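Local coordinates for protein 3-dehydroquinate dehydratase (Geobacillus kaustophilus, PDB 2YR1) that probably catalyses the cis-dehydration of 3-dehydroquinate to 3-dehydroshikimate, the third step of the chorismate pathway, by way of a Schiff base with the substrate, at residues Cys23-Gly28 with Gln233-Gly238; Thr84-Arg89 with Asp119-Tyr124; Ser145-Asp150 with Lys174-Pro179. All blocks are in the same frame, centred on the assembly; numbering follows the deposited sequence.

Contact 1 (Cys23-Gly28 with Gln233-Gly238); sequences CAPVVG and QSSAPG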
loop_
_atom_site.group_PDB
_atom_site.type_symbol
_atom_site.label_atom_id
_atom_site.label_comp_id
_atom_site.label_asym_id
_atom_site.label_seq_id
_atom_site.Cartn_x
_atom_site.Cartn_y
_atom_site.Cartn_z
ATOM N N CYS A 23 15.225 7.782 -3.991
ATOM C CA CYS A 23 16.364 7.793 -4.908
ATOM C C CYS A 23 15.883 8.077 -6.347
ATOM O O CYS A 23 14.920 7.467 -6.815
ATOM C CB CYS A 23 17.083 6.439 -4.889
ATOM S SG CYS A 23 18.519 6.395 -6.017
ATOM N N ALA A 24 16.561 8.988 -7.050
ATOM C CA ALA A 24 16.171 9.314 -8.422
ATOM C C ALA A 24 17.303 8.977 -9.395
ATOM O O ALA A 24 18.441 9.383 -9.195
ATOM C CB ALA A 24 15.803 10.800 -8.517
ATOM N N PRO A 25 16.996 8.243 -10.474
ATOM C CA PRO A 25 18.036 7.885 -11.433
ATOM C C PRO A 25 18.348 8.972 -12.454
ATOM O O PRO A 25 17.501 9.775 -12.806
ATOM C CB PRO A 25 17.448 6.669 -12.114
ATOM C CG PRO A 25 16.013 7.101 -12.263
ATOM C CD PRO A 25 15.713 7.632 -10.866
ATOM N N VAL A 26 19.586 8.979 -12.915
ATOM C CA VAL A 26 20.017 9.904 -13.945
ATOM C C VAL A 26 20.526 8.955 -15.011
ATOM O O VAL A 26 21.445 8.170 -14.759
ATOM C CB VAL A 26 21.187 10.798 -13.498
ATOM C CG1 VAL A 26 21.717 11.575 -14.694
ATOM C CG2 VAL A 26 20.739 11.757 -12.425
ATOM N N VAL A 27 19.890 8.979 -16.177
ATOM C CA VAL A 27 20.303 8.131 -17.280
ATOM C C VAL A 27 20.702 9.078 -18.398
ATOM O O VAL A 27 19.935 9.963 -18.795
ATOM C CB VAL A 27 19.165 7.194 -17.771
ATOM C CG1 VAL A 27 18.736 6.255 -16.653
ATOM C CG2 VAL A 27 17.984 8.006 -18.259
ATOM N N GLY A 28 21.923 8.913 -18.879
ATOM C CA GLY A 28 22.411 9.766 -19.942
ATOM C C GLY A 28 23.404 9.006 -20.789
ATOM O O GLY A 28 24.398 8.499 -20.279
ATOM N N GLN A 233 14.040 11.181 -15.848
ATOM C CA GLN A 233 13.760 10.024 -16.689
ATOM C C GLN A 233 13.541 8.773 -15.854
ATOM O O GLN A 233 13.870 8.743 -14.675
ATOM C CB GLN A 233 14.915 9.791 -17.664
ATOM C CG GLN A 233 14.469 9.318 -19.044
ATOM C CD GLN A 233 15.613 9.245 -20.043
ATOM O OE1 GLN A 233 16.353 10.217 -20.231
ATOM N NE2 GLN A 233 15.761 8.089 -20.697
ATOM N N SER A 234 12.977 7.744 -16.474
ATOM C CA SER A 234 12.717 6.476 -15.805
ATOM C C SER A 234 13.882 5.540 -16.108
ATOM O O SER A 234 14.372 5.506 -17.238
ATOM C CB SER A 234 11.406 5.867 -16.328
ATOM O OG SER A 234 11.151 4.588 -15.763
ATOM N N SER A 235 14.332 4.787 -15.106
ATOM C CA SER A 235 15.438 3.847 -15.310
ATOM C C SER A 235 14.924 2.423 -15.151
ATOM O O SER A 235 15.660 1.462 -15.360
ATOM C CB SER A 235 16.564 4.097 -14.298
ATOM O OG SER A 235 16.170 3.687 -12.996
ATOM N N ALA A 236 13.654 2.302 -14.769
ATOM C CA ALA A 236 13.014 1.008 -14.568
ATOM C C ALA A 236 11.479 1.146 -14.593
ATOM O O ALA A 236 10.933 2.174 -14.214
ATOM C CB ALA A 236 13.465 0.404 -13.233
ATOM N N PRO A 237 10.775 0.095 -15.038
ATOM C CA PRO A 237 9.308 0.081 -15.121
ATOM C C PRO A 237 8.561 0.340 -13.809
ATOM O O PRO A 237 8.886 -0.220 -12.763
ATOM C CB PRO A 237 9.009 -1.306 -15.700
ATOM C CG PRO A 237 10.203 -2.125 -15.272
ATOM C CD PRO A 237 11.336 -1.177 -15.524
ATOM N N GLY A 238 7.566 1.216 -13.869
ATOM C CA GLY A 238 6.777 1.508 -12.683
ATOM C C GLY A 238 7.223 2.632 -11.766
ATOM O O GLY A 238 6.575 2.881 -10.756
HETATM O O HOH W 1 17.124 11.257 -15.300
HETATM O O HOH W 2 14.942 10.615 -12.658
#

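Contact 2 (Thr84-Arg89 with Asp119-Tyr124); sequences TIRSER and DYELAY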
loop_
_atom_site.group_PDB
_atom_site.type_symbol
_atom_site.label_atom_id
_atom_site.label_comp_id
_atom_site.label_asym_id
_atom_site.label_seq_id
_atom_site.Cartn_x
_atom_site.Cartn_y
_atom_site.Cartn_z
ATOM N N THR A 84 25.960 3.081 -10.317
ATOM C CA THR A 84 25.435 1.798 -10.748
ATOM C C THR A 84 25.710 1.455 -12.210
ATOM O O THR A 84 25.458 2.265 -13.102
ATOM C CB THR A 84 23.907 1.767 -10.562
ATOM O OG1 THR A 84 23.583 2.107 -9.209
ATOM C CG2 THR A 84 23.341 0.394 -10.911
ATOM N N ILE A 85 26.226 0.253 -12.443
ATOM C CA ILE A 85 26.455 -0.255 -13.794
ATOM C C ILE A 85 25.655 -1.549 -13.848
ATOM O O ILE A 85 26.170 -2.636 -13.587
ATOM C CB ILE A 85 27.949 -0.544 -14.081
ATOM C CG1 ILE A 85 28.726 0.774 -14.153
ATOM C CG2 ILE A 85 28.085 -1.292 -15.383
ATOM C CD1 ILE A 85 30.241 0.608 -14.337
ATOM N N ARG A 86 24.377 -1.417 -14.177
ATOM C CA ARG A 86 23.479 -2.558 -14.243
ATOM C C ARG A 86 23.852 -3.554 -15.337
ATOM O O ARG A 86 24.026 -3.184 -16.489
ATOM C CB ARG A 86 22.032 -2.079 -14.459
ATOM C CG ARG A 86 20.971 -3.193 -14.420
ATOM C CD ARG A 86 20.660 -3.626 -12.985
ATOM N NE ARG A 86 20.048 -2.544 -12.209
ATOM C CZ ARG A 86 20.575 -2.002 -11.113
ATOM N NH1 ARG A 86 21.737 -2.434 -10.642
ATOM N NH2 ARG A 86 19.934 -1.015 -10.487
ATOM N N SER A 87 23.984 -4.820 -14.960
ATOM C CA SER A 87 24.299 -5.868 -15.916
ATOM C C SER A 87 23.209 -5.859 -16.983
ATOM O O SER A 87 22.136 -5.282 -16.768
ATOM C CB SER A 87 24.302 -7.224 -15.226
ATOM O OG SER A 87 24.213 -8.253 -16.186
ATOM N N GLU A 88 23.473 -6.489 -18.128
ATOM C CA GLU A 88 22.477 -6.532 -19.190
ATOM C C GLU A 88 21.493 -7.639 -18.854
ATOM O O GLU A 88 20.295 -7.536 -19.141
ATOM C CB GLU A 88 23.138 -6.795 -20.548
ATOM C CG GLU A 88 22.223 -6.530 -21.749
ATOM C CD GLU A 88 22.993 -6.466 -23.064
ATOM O OE1 GLU A 88 23.910 -7.296 -23.245
ATOM O OE2 GLU A 88 22.681 -5.597 -23.913
ATOM N N ARG A 89 22.007 -8.692 -18.224
ATOM C CA ARG A 89 21.187 -9.826 -17.825
ATOM C C ARG A 89 20.214 -9.454 -16.704
ATOM O O ARG A 89 19.418 -10.285 -16.269
ATOM C CB ARG A 89 22.078 -10.977 -17.354
ATOM C CG ARG A 89 22.902 -10.659 -16.126
ATOM C CD ARG A 89 23.817 -11.815 -15.763
ATOM N NE ARG A 89 23.127 -12.873 -15.028
ATOM C CZ ARG A 89 23.592 -14.112 -14.901
ATOM N NH1 ARG A 89 24.741 -14.440 -15.472
ATOM N NH2 ARG A 89 22.926 -15.016 -14.188
ATOM N N ASP A 119 26.524 0.048 -6.465
ATOM C CA ASP A 119 25.627 -1.092 -6.596
ATOM C C ASP A 119 26.358 -2.210 -7.355
ATOM O O ASP A 119 26.898 -1.987 -8.439
ATOM C CB ASP A 119 24.355 -0.696 -7.367
ATOM C CG ASP A 119 23.389 -1.871 -7.560
ATOM O OD1 ASP A 119 23.855 -2.982 -7.881
ATOM O OD2 ASP A 119 22.162 -1.689 -7.407
ATOM N N TYR A 120 26.385 -3.408 -6.781
ATOM C CA TYR A 120 27.041 -4.534 -7.435
ATOM C C TYR A 120 26.141 -5.759 -7.329
ATOM O O TYR A 120 25.471 -5.961 -6.312
ATOM C CB TYR A 120 28.397 -4.813 -6.791
ATOM C CG TYR A 120 29.378 -5.449 -7.734
ATOM C CD1 TYR A 120 29.774 -4.787 -8.895
ATOM C CD2 TYR A 120 29.929 -6.703 -7.463
ATOM C CE1 TYR A 120 30.690 -5.349 -9.760
ATOM C CE2 TYR A 120 30.854 -7.276 -8.329
ATOM C CZ TYR A 120 31.230 -6.590 -9.478
ATOM O OH TYR A 120 32.148 -7.139 -10.350
ATOM N N GLU A 121 26.151 -6.578 -8.376
ATOM C CA GLU A 121 25.299 -7.759 -8.464
ATOM C C GLU A 121 25.706 -8.945 -7.596
ATOM O O GLU A 121 26.859 -9.395 -7.643
ATOM C CB GLU A 121 25.232 -8.231 -9.923
ATOM C CG GLU A 121 25.650 -7.163 -10.950
ATOM C CD GLU A 121 24.605 -6.076 -11.149
ATOM O OE1 GLU A 121 23.862 -6.122 -12.157
ATOM O OE2 GLU A 121 24.530 -5.175 -10.289
ATOM N N LEU A 122 24.748 -9.469 -6.834
ATOM C CA LEU A 122 25.014 -10.625 -5.989
ATOM C C LEU A 122 25.438 -11.773 -6.888
ATOM O O LEU A 122 26.256 -12.606 -6.510
ATOM C CB LEU A 122 23.765 -11.037 -5.192
ATOM C CG LEU A 122 24.055 -12.178 -4.199
ATOM C CD1 LEU A 122 23.202 -12.039 -2.967
ATOM C CD2 LEU A 122 23.817 -13.523 -4.867
ATOM N N ALA A 123 24.887 -11.795 -8.096
ATOM C CA ALA A 123 25.196 -12.846 -9.051
ATOM C C ALA A 123 26.693 -13.040 -9.261
ATOM O O ALA A 123 27.117 -14.092 -9.723
ATOM C CB ALA A 123 24.518 -12.553 -10.385
ATOM N N TYR A 124 27.494 -12.034 -8.921
ATOM C CA TYR A 124 28.944 -12.135 -9.096
ATOM C C TYR A 124 29.639 -12.820 -7.923
ATOM O O TYR A 124 30.860 -12.730 -7.778
ATOM C CB TYR A 124 29.556 -10.749 -9.335
ATOM C CG TYR A 124 29.054 -10.060 -10.590
ATOM C CD1 TYR A 124 29.552 -8.817 -10.971
ATOM C CD2 TYR A 124 28.065 -10.646 -11.390
ATOM C CE1 TYR A 124 29.080 -8.165 -12.121
ATOM C CE2 TYR A 124 27.586 -10.008 -12.537
ATOM C CZ TYR A 124 28.098 -8.771 -12.896
ATOM O OH TYR A 124 27.631 -8.141 -14.029
#

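Contact 3 (Ser145-Asp150 with Lys174-Pro179); sequences SRHYFD and KVAVMP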
loop_
_atom_site.group_PDB
_atom_site.type_symbol
_atom_site.label_atom_id
_atom_site.label_comp_id
_atom_site.label_asym_id
_atom_site.label_seq_id
_atom_site.Cartn_x
_atom_site.Cartn_y
_atom_site.Cartn_z
ATOM N N SER A 145 22.807 -6.198 -5.030
ATOM C CA SER A 145 21.484 -6.410 -5.568
ATOM C C SER A 145 21.252 -7.602 -6.467
ATOM O O SER A 145 22.180 -8.295 -6.898
ATOM C CB SER A 145 21.052 -5.139 -6.302
ATOM O OG SER A 145 21.949 -4.818 -7.353
ATOM N N ARG A 146 19.971 -7.803 -6.750
ATOM C CA ARG A 146 19.471 -8.871 -7.590
ATOM C C ARG A 146 18.198 -8.317 -8.205
ATOM O O ARG A 146 17.363 -7.767 -7.485
ATOM C CB ARG A 146 19.102 -10.085 -6.749
ATOM C CG ARG A 146 18.877 -11.346 -7.558
ATOM C CD ARG A 146 20.218 -11.910 -8.046
ATOM N NE ARG A 146 20.216 -13.372 -8.109
ATOM C CZ ARG A 146 19.593 -14.078 -9.045
ATOM N NH1 ARG A 146 18.926 -13.452 -10.006
ATOM N NH2 ARG A 146 19.622 -15.407 -9.008
ATOM N N HIS A 147 18.055 -8.466 -9.521
ATOM C CA HIS A 147 16.870 -7.998 -10.222
ATOM C C HIS A 147 16.244 -9.138 -11.049
ATOM O O HIS A 147 16.929 -9.804 -11.837
ATOM C CB HIS A 147 17.234 -6.814 -11.127
ATOM C CG HIS A 147 18.030 -5.744 -10.432
ATOM N ND1 HIS A 147 17.472 -4.567 -9.980
ATOM C CD2 HIS A 147 19.337 -5.694 -10.081
ATOM C CE1 HIS A 147 18.398 -3.841 -9.380
ATOM N NE2 HIS A 147 19.539 -4.502 -9.427
ATOM N N TYR A 148 14.948 -9.365 -10.856
ATOM C CA TYR A 148 14.215 -10.398 -11.590
ATOM C C TYR A 148 13.226 -9.717 -12.536
ATOM O O TYR A 148 12.151 -9.325 -12.115
ATOM C CB TYR A 148 13.447 -11.287 -10.616
ATOM C CG TYR A 148 14.357 -12.109 -9.743
ATOM C CD1 TYR A 148 15.060 -13.191 -10.271
ATOM C CD2 TYR A 148 14.559 -11.780 -8.403
ATOM C CE1 TYR A 148 15.943 -13.926 -9.485
ATOM C CE2 TYR A 148 15.443 -12.510 -7.605
ATOM C CZ TYR A 148 16.128 -13.580 -8.157
ATOM O OH TYR A 148 16.992 -14.301 -7.384
ATOM N N PHE A 149 13.587 -9.582 -13.808
ATOM C CA PHE A 149 12.713 -8.905 -14.772
ATOM C C PHE A 149 11.662 -9.776 -15.443
ATOM O O PHE A 149 10.706 -9.252 -16.019
ATOM C CB PHE A 149 13.551 -8.216 -15.850
ATOM C CG PHE A 149 13.947 -6.802 -15.506
ATOM C CD1 PHE A 149 13.252 -5.722 -16.045
ATOM C CD2 PHE A 149 14.990 -6.553 -14.618
ATOM C CE1 PHE A 149 13.586 -4.412 -15.705
ATOM C CE2 PHE A 149 15.337 -5.243 -14.266
ATOM C CZ PHE A 149 14.635 -4.172 -14.808
ATOM N N ASP A 150 11.810 -11.095 -15.355
ATOM C CA ASP A 150 10.867 -11.981 -16.013
ATOM C C ASP A 150 9.764 -12.558 -15.134
ATOM O O ASP A 150 8.895 -13.288 -15.616
ATOM C CB ASP A 150 11.631 -13.125 -16.707
ATOM C CG ASP A 150 12.624 -12.618 -17.737
ATOM O OD1 ASP A 150 12.300 -11.636 -18.428
ATOM O OD2 ASP A 150 13.726 -13.190 -17.865
ATOM N N LYS A 174 19.639 -5.403 -1.903
ATOM C CA LYS A 174 18.558 -4.974 -2.784
ATOM C C LYS A 174 17.997 -6.077 -3.682
ATOM O O LYS A 174 18.755 -6.840 -4.286
ATOM C CB LYS A 174 19.026 -3.789 -3.642
ATOM C CG LYS A 174 18.020 -3.345 -4.714
ATOM C CD LYS A 174 18.565 -2.218 -5.596
ATOM C CE LYS A 174 17.619 -1.964 -6.757
ATOM N NZ LYS A 174 18.255 -1.277 -7.908
ATOM N N VAL A 175 16.670 -6.195 -3.735
ATOM C CA VAL A 175 16.029 -7.170 -4.625
ATOM C C VAL A 175 14.825 -6.539 -5.337
ATOM O O VAL A 175 13.978 -5.905 -4.701
ATOM C CB VAL A 175 15.508 -8.452 -3.896
ATOM C CG1 VAL A 175 16.669 -9.254 -3.283
ATOM C CG2 VAL A 175 14.522 -8.073 -2.826
ATOM N N ALA A 176 14.753 -6.697 -6.656
ATOM C CA ALA A 176 13.598 -6.173 -7.390
ATOM C C ALA A 176 12.958 -7.319 -8.191
ATOM O O ALA A 176 13.657 -8.199 -8.694
ATOM C CB ALA A 176 14.024 -5.010 -8.317
ATOM N N VAL A 177 11.634 -7.329 -8.293
ATOM C CA VAL A 177 10.950 -8.367 -9.035
ATOM C C VAL A 177 9.895 -7.790 -9.970
ATOM O O VAL A 177 9.490 -6.632 -9.825
ATOM C CB VAL A 177 10.258 -9.405 -8.101
ATOM C CG1 VAL A 177 11.299 -10.130 -7.245
ATOM C CG2 VAL A 177 9.213 -8.704 -7.203
ATOM N N MET A 178 9.474 -8.600 -10.940
ATOM C CA MET A 178 8.434 -8.191 -11.896
ATOM C C MET A 178 7.226 -9.033 -11.564
ATOM O O MET A 178 7.205 -10.250 -11.824
ATOM C CB MET A 178 8.845 -8.464 -13.335
ATOM C CG MET A 178 7.819 -7.947 -14.336
ATOM S SD MET A 178 7.841 -6.174 -14.342
ATOM C CE MET A 178 8.704 -5.861 -15.916
ATOM N N PRO A 179 6.204 -8.415 -10.952
ATOM C CA PRO A 179 4.998 -9.166 -10.584
ATOM C C PRO A 179 4.129 -9.442 -11.807
ATOM O O PRO A 179 4.089 -8.649 -12.726
ATOM C CB PRO A 179 4.315 -8.232 -9.588
ATOM C CG PRO A 179 4.602 -6.901 -10.154
ATOM C CD PRO A 179 6.078 -6.999 -10.560
#

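Contact 1 (Cys23-Gly28 with Gln233-Gly238)
Pro25 and Val27 meet Gln233 and Ser235 at the C-terminal mouth of the TIM barrel. Residues 23-28 begin within strand 21-26 and continue into the loop that follows. Residues 233-238 belong to the loop between strand 226-228 and helix 242-256, and this loop lies over the strand end. No direct hydrogen bond joins the two segments. Van der Waals contact and water do the work.

The van der Waals part is a row of two residues against two. CB and CG of Pro25 touch the Ser235 side chain, with Pro25 CB 3.4 Å from Ser235 OG. Val27 splits its two methyls. CG1 rests against Ser235 CB at 3.9 Å. CG2 lies between the backbone N and the carbonyl carbon of its own residue (chi1 of CG1 -62°), and from there it presses on the Gln233 amide, 3.2 Å from Gln233 CD. The Val27 and Gln233 side chains cross at about a right angle.

The polar part is bridged. Two waters share the carbonyl oxygen of Pro25. Water 1 donates to Pro25 O at 2.9 Å and accepts from Gln233 N at 3.1 Å. Water 2 donates both to Pro25 O (2.7 Å) and to Gln233 O (3.0 Å).

Ser235 is predicted to bind 3-dehydroquinate, as are Gln239 and Arg52 close by. Its backbone is held in place from both of these: Gln239 OE1 accepts from Ser235 N, and Arg52 NH1 donates to Ser235 O. Pro25 CB and Ser235 CB are 3.5 Å apart, a tight approach for two such carbons.

Contact 2 (Thr84-Arg89 with Asp119-Tyr124)
Glu121 meets Ser87 and Arg86 at the C-terminal mouth of the barrel, and its side chain can be followed outward. CB leaves the backbone toward residues 84-89. The first torsion is nearly eclipsed (chi1 -19°), which suggests some strain. CG lies over one face of the Tyr124 ring, offset toward the rim and 3.5 Å above its plane. At CG the chain bends, and the carboxylate turns to the loop. OE1 accepts a hydrogen bond from Ser87 N at 3.1 Å. The bond is fairly straight at the hydrogen (162°), but it comes from above the carboxylate plane. The same OE1 is 3.3 Å from Ser87 CB. OE2 makes a long salt bridge of 3.9 Å to Arg86 NH1. The guanidinium and the carboxylate are nearly coplanar there, 13° apart.

With an alanine at this position, Ser87 N would probably lose its acceptor and Arg86 one of the carboxylates round it. Another is Asp119, whose OD2 forms a salt bridge with Arg86 NH1 at 3.3 Å that includes a weak hydrogen bond. Glu50 is a further, weak ionic partner. Asp119 OD1 is held by Ser145 OG. Thr84 OG1 lies 3.4 Å from Asp119 CB and bonds to Glu50. Arg86, Asp119 and Glu121 form a salt-bridge network, consistent with the two carboxylates positioning the guanidinium of Arg86, a predicted 3-dehydroquinate-binding residue.

In the parallel sheet, strand 117-121 lies between strands 81-84 and 141-148. Helix 99-112 packs against neighbouring residues of both segments: Ile85 on Val102, Tyr120 on Arg103 and Ile106.

Contact 3 (Ser145-Asp150 with Lys174-Pro179)
Lys174 reaches His147 with a fully extended chain. CG is anti to the backbone N (chi1 174°), and the later torsions stay extended too. The chain passes Ser145, whose CB is 3.6 Å from Lys174 CB. NZ arrives at the ring edge, close to its plane, 3.0 Å from His147 CE1. His147 CG is anti to the carbonyl carbon (chi1 -49°). Its NE2 donates to Ser145 OG at 3.2 Å, with OG 26° out of the ring plane; Asp119 is the other partner of this hydroxyl. Ala176 CB lies 3.9 Å from His147 ND1.

Arg146, Tyr148, Val175 and Val177 point to the other face of the sheet. There Tyr148 OH sits over the centre of the Arg146 guanidinium and bonds to Asp161. Tyr148 CD2 packs on Val177 CG1. Beyond the strands, Met178 CB lies against Phe149 O at 3.4 Å.

The backbones pair in parallel. Ala176 N bonds to Arg146 O, and Tyr148 N bonds to Ala176 O at 2.8 Å. Arg146 N to Lys174 O is weak.

This is the strand pair of a beta-alpha-beta unit connected by helix 155-167. In the TIM barrel of type I dehydroquinases it carries the predicted Schiff-base lysine, Lys174, and the predicted proton donor/acceptor, His147.

All three contacts reach the same eight-stranded parallel sheet, around the mouth of one barrel. Contacts 2 and 3 are closest, with centres 11 Å apart, and strands 117-121 and 141-148 are neighbours. Leu122 N lies 2.8 Å from Ser145 O, a probable hydrogen bond. Arg86 CZ lies 3.2 Å from His147 NE2, so the predicted substrate-binding arginine of contact 2 packs on the predicted proton donor/acceptor of contact 3. Contact 1 stands about 15 Å from contact 3, between centres, yet its loop reaches it: Pro237 CD is 3.9 Å from Phe149 CE1. The nearest atoms of contacts 1 and 2 are about 7 Å apart. All three bring Ser235, Arg86, His147 and Lys174 to one predicted active site.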